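Long-range contact in extracellular subtilisin-like serine proteinase (Vibrio sp. PA-44, PDB 1SH7), which probably cleaves peptide bonds as a calcium-dependent, cold-adapted serine endopeptidase of the subtilisin family, this chain being its peptidase domain: residues A[144-156]-A[166-178]. Residues are numbered along the deposited sequence; the frame is centred on the assembly and turned at random. Where two conformers were deposited one is given.
With CA (calcium ion), chain C.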
loop_
_atom_site.group_PDB
_atom_site.type_symbol
_atom_site.label_atom_id
_atom_site.label_comp_id
_atom_site.label_asym_id
_atom_site.label_seq_id
_atom_site.Cartn_x
_atom_site.Cartn_y
_atom_site.Cartn_z
ATOM N N ALA A 144 -4.567 14.286 7.648
ATOM C CA ALA A 144 -4.384 13.022 8.349
ATOM C C ALA A 144 -2.897 12.718 8.520
ATOM O O ALA A 144 -2.476 12.235 9.567
ATOM C CB ALA A 144 -5.107 11.903 7.611
ATOM N N ILE A 145 -2.105 13.096 7.525
ATOM C CA ILE A 145 -0.649 12.945 7.573
ATOM C C ILE A 145 -0.044 13.864 8.618
ATOM O O ILE A 145 0.797 13.429 9.396
ATOM C CB ILE A 145 -0.007 13.155 6.194
ATOM C CG1 ILE A 145 -0.438 12.074 5.219
ATOM C CG2 ILE A 145 1.523 13.063 6.268
ATOM C CD1 ILE A 145 -0.266 12.452 3.792
ATOM N N GLN A 146 -0.494 15.119 8.676
ATOM C CA GLN A 146 -0.087 16.008 9.767
ATOM C C GLN A 146 -0.470 15.470 11.141
ATOM O O GLN A 146 0.236 15.703 12.131
ATOM C CB GLN A 146 -0.712 17.400 9.586
ATOM C CG GLN A 146 -0.258 18.389 10.654
ATOM C CD GLN A 146 -0.617 19.806 10.312
ATOM O OE1 GLN A 146 -0.081 20.350 9.358
ATOM N NE2 GLN A 146 -1.532 20.408 11.083
ATOM N N SER A 147 -1.569 14.715 11.210
ATOM C CA SER A 147 -2.022 14.124 12.466
ATOM C C SER A 147 -1.060 13.081 12.967
ATOM O O SER A 147 -1.118 12.711 14.134
ATOM C CB SER A 147 -3.417 13.507 12.328
ATOM O OG SER A 147 -3.327 12.135 12.006
ATOM N N GLY A 148 -0.205 12.576 12.076
ATOM C CA GLY A 148 0.801 11.602 12.446
ATOM C C GLY A 148 0.703 10.240 11.816
ATOM O O GLY A 148 1.439 9.367 12.203
ATOM N N VAL A 149 -0.210 10.046 10.865
ATOM C CA VAL A 149 -0.373 8.768 10.184
ATOM C C VAL A 149 0.146 8.834 8.746
ATOM O O VAL A 149 -0.326 9.673 7.963
ATOM C CB VAL A 149 -1.866 8.363 10.180
ATOM C CG1 VAL A 149 -2.114 7.133 9.296
ATOM C CG2 VAL A 149 -2.325 8.104 11.610
ATOM N N SER A 150 1.112 7.970 8.408
ATOM C CA SER A 150 1.644 7.911 7.041
ATOM C C SER A 150 0.577 7.343 6.073
ATOM O O SER A 150 -0.160 6.429 6.441
ATOM C CB SER A 150 2.888 7.010 6.987
ATOM O OG SER A 150 3.983 7.610 7.657
ATOM N N PHE A 151 0.513 7.887 4.854
ATOM C CA PHE A 151 -0.451 7.476 3.869
ATOM C C PHE A 151 0.263 6.994 2.607
ATOM O O PHE A 151 1.045 7.766 2.009
ATOM C CB PHE A 151 -1.406 8.630 3.509
ATOM C CG PHE A 151 -2.653 8.696 4.375
ATOM C CD1 PHE A 151 -2.551 8.993 5.723
ATOM C CD2 PHE A 151 -3.889 8.441 3.843
ATOM C CE1 PHE A 151 -3.637 9.018 6.542
ATOM C CE2 PHE A 151 -5.005 8.482 4.621
ATOM C CZ PHE A 151 -4.895 8.783 5.995
ATOM N N MET A 152 -0.018 5.743 2.227
ATOM C CA MET A 152 0.436 5.136 0.973
ATOM C C MET A 152 -0.691 5.269 -0.074
ATOM O O MET A 152 -1.814 4.911 0.198
ATOM C CB MET A 152 0.801 3.673 1.185
ATOM C CG MET A 152 1.643 3.377 2.447
ATOM S SD MET A 152 3.254 4.090 2.393
ATOM C CE MET A 152 3.079 5.445 3.511
ATOM N N LEU A 153 -0.372 5.799 -1.256
ATOM C CA LEU A 153 -1.354 6.207 -2.272
ATOM C C LEU A 153 -1.027 5.583 -3.629
ATOM O O LEU A 153 0.116 5.631 -4.044
ATOM C CB LEU A 153 -1.326 7.744 -2.425
ATOM C CG LEU A 153 -1.376 8.527 -1.110
ATOM C CD1 LEU A 153 -1.119 10.021 -1.371
ATOM C CD2 LEU A 153 -2.675 8.311 -0.388
ATOM N N ALA A 154 -2.019 5.003 -4.331
ATOM C CA ALA A 154 -1.779 4.451 -5.646
ATOM C C ALA A 154 -1.585 5.560 -6.670
ATOM O O ALA A 154 -2.324 6.548 -6.681
ATOM C CB ALA A 154 -2.896 3.562 -6.047
ATOM N N ALA A 155 -0.603 5.386 -7.549
ATOM C CA ALA A 155 -0.301 6.408 -8.572
ATOM C C ALA A 155 -1.403 6.505 -9.647
ATOM O O ALA A 155 -1.631 7.592 -10.187
ATOM C CB ALA A 155 1.027 6.128 -9.245
ATOM N N GLY A 156 -2.052 5.380 -9.958
ATOM C CA GLY A 156 -3.076 5.298 -10.963
ATOM C C GLY A 156 -2.557 4.499 -12.141
ATOM O O GLY A 156 -1.347 4.240 -12.247
ATOM N N SER A 166 -5.928 12.666 -7.795
ATOM C CA SER A 166 -6.022 12.793 -6.314
ATOM C C SER A 166 -6.474 11.428 -5.772
ATOM O O SER A 166 -7.316 10.817 -6.380
ATOM C CB SER A 166 -7.087 13.842 -5.918
ATOM O OG SER A 166 -6.621 15.166 -6.058
ATOM N N PRO A 167 -5.993 10.978 -4.617
ATOM C CA PRO A 167 -5.002 11.697 -3.802
ATOM C C PRO A 167 -3.537 11.515 -4.204
ATOM O O PRO A 167 -2.723 12.075 -3.516
ATOM C CB PRO A 167 -5.194 11.074 -2.420
ATOM C CG PRO A 167 -5.551 9.673 -2.713
ATOM C CD PRO A 167 -6.479 9.764 -3.932
ATOM N N ALA A 168 -3.206 10.774 -5.255
ATOM C CA ALA A 168 -1.789 10.523 -5.632
ATOM C C ALA A 168 -0.863 11.732 -5.597
ATOM O O ALA A 168 0.334 11.630 -5.254
ATOM C CB ALA A 168 -1.720 9.919 -7.023
ATOM N N ARG A 169 -1.386 12.872 -6.012
ATOM C CA ARG A 169 -0.550 14.041 -6.175
ATOM C C ARG A 169 -0.185 14.739 -4.861
ATOM O O ARG A 169 0.696 15.584 -4.863
ATOM C CB ARG A 169 -1.199 15.013 -7.146
ATOM C CG ARG A 169 -2.454 15.696 -6.624
ATOM C CD ARG A 169 -3.034 16.599 -7.659
ATOM N NE ARG A 169 -4.083 17.432 -7.125
ATOM C CZ ARG A 169 -4.146 18.742 -7.261
ATOM N NH1 ARG A 169 -3.188 19.418 -7.910
ATOM N NH2 ARG A 169 -5.194 19.381 -6.753
ATOM N N VAL A 170 -0.825 14.377 -3.745
ATOM C CA VAL A 170 -0.518 15.022 -2.437
ATOM C C VAL A 170 0.957 14.864 -2.104
ATOM O O VAL A 170 1.419 13.729 -1.867
ATOM C CB VAL A 170 -1.363 14.422 -1.303
ATOM C CG1 VAL A 170 -0.879 14.905 0.080
ATOM C CG2 VAL A 170 -2.829 14.782 -1.469
ATOM N N PRO A 171 1.731 15.952 -2.117
ATOM C CA PRO A 171 3.170 15.800 -1.931
ATOM C C PRO A 171 3.558 14.930 -0.739
ATOM O O PRO A 171 4.376 14.044 -0.928
ATOM C CB PRO A 171 3.653 17.249 -1.803
ATOM C CG PRO A 171 2.659 18.017 -2.659
ATOM C CD PRO A 171 1.374 17.365 -2.389
ATOM N N SER A 172 2.952 15.094 0.431
ATOM C CA SER A 172 3.437 14.401 1.650
ATOM C C SER A 172 2.994 12.930 1.794
ATOM O O SER A 172 3.357 12.232 2.728
ATOM C CB SER A 172 3.116 15.219 2.900
ATOM O OG SER A 172 1.729 15.300 3.093
ATOM N N GLY A 173 2.232 12.472 0.820
ATOM C CA GLY A 173 1.874 11.086 0.690
ATOM C C GLY A 173 3.000 10.355 0.021
ATOM O O GLY A 173 3.852 10.955 -0.624
ATOM N N VAL A 174 3.008 9.034 0.197
ATOM C CA VAL A 174 3.934 8.169 -0.485
ATOM C C VAL A 174 3.168 7.514 -1.610
ATOM O O VAL A 174 2.303 6.658 -1.370
ATOM C CB VAL A 174 4.510 7.094 0.444
ATOM C CG1 VAL A 174 5.512 6.251 -0.317
ATOM C CG2 VAL A 174 5.161 7.718 1.707
ATOM N N THR A 175 3.476 7.950 -2.835
ATOM C CA THR A 175 2.724 7.633 -4.046
ATOM C C THR A 175 3.483 6.557 -4.825
ATOM O O THR A 175 4.677 6.699 -5.114
ATOM C CB THR A 175 2.587 8.897 -4.886
ATOM O OG1 THR A 175 1.893 9.911 -4.127
ATOM C CG2 THR A 175 1.724 8.660 -6.157
ATOM N N VAL A 176 2.791 5.486 -5.159
ATOM C CA VAL A 176 3.423 4.245 -5.561
ATOM C C VAL A 176 3.052 3.842 -6.968
ATOM O O VAL A 176 1.876 3.638 -7.271
ATOM C CB VAL A 176 2.986 3.087 -4.627
ATOM C CG1 VAL A 176 3.765 1.791 -5.002
ATOM C CG2 VAL A 176 3.176 3.473 -3.176
ATOM N N GLY A 177 4.059 3.753 -7.835
ATOM C CA GLY A 177 3.928 3.131 -9.143
ATOM C C GLY A 177 4.183 1.634 -9.109
ATOM O O GLY A 177 4.632 1.057 -8.100
ATOM N N SER A 178 3.891 0.988 -10.226
ATOM C CA SER A 178 3.835 -0.485 -10.315
ATOM C C SER A 178 4.909 -1.026 -11.227
ATOM O O SER A 178 5.150 -0.451 -12.291
ATOM C CB SER A 178 2.503 -0.912 -10.895
ATOM O OG SER A 178 2.446 -2.313 -11.040
HETATM CA CA CA C . 5.378 12.097 -2.055
HETATM O O HOH W 1 2.672 9.818 4.368
HETATM O O HOH W 2 -4.396 8.079 -5.868
HETATM O O HOH W 3 3.185 12.160 -3.164
HETATM O O HOH W 4 6.686 12.002 -0.125
HETATM O O HOH W 5 6.953 14.073 -2.325
HETATM O O HOH W 6 5.737 12.437 -4.385
#
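Strands 150-154 and 174-178 pair in parallel, with M152, L153 and A154 opposite V174, T175 and V176. Four backbone hydrogen bonds join the segments. V174 N to F151 O is nearly straight (177°). L153 N bonds V174 O, V176 N bonds L153 O, and A155 N approaches V176 O at 3.0 Å from above the carbonyl plane.

Apolar contacts lie on both faces. On one, the bent M152 chain brings CE alongside V174, 3.6 Å from CG2. On the other, L153 CD2 meets P167 CG. With CG anti to the carbonyl carbon (chi1 -48°), L153 brings CD1 within 3.4 Å of P167 O, in van der Waals contact. I145 CD1, at the end of helix 135-146, touches S172 OG likewise.

One water links F151 N to S172 O; another links A154 O and, weakly, A168 N. Within 166-178, T175 OG1 donates to A168 O at 2.6 Å. P171 O, G173 O and D196 bind calcium, and a calcium-bound water donates to V170 O and T175 OG1.

A154 touches bound phenylmethanesulfonic acid near S220, the predicted charge-relay serine. In the subtilase parallel sheet, strands 123-127 and 197-200 flank the pair; helix 219-236 packs on M152 and A154.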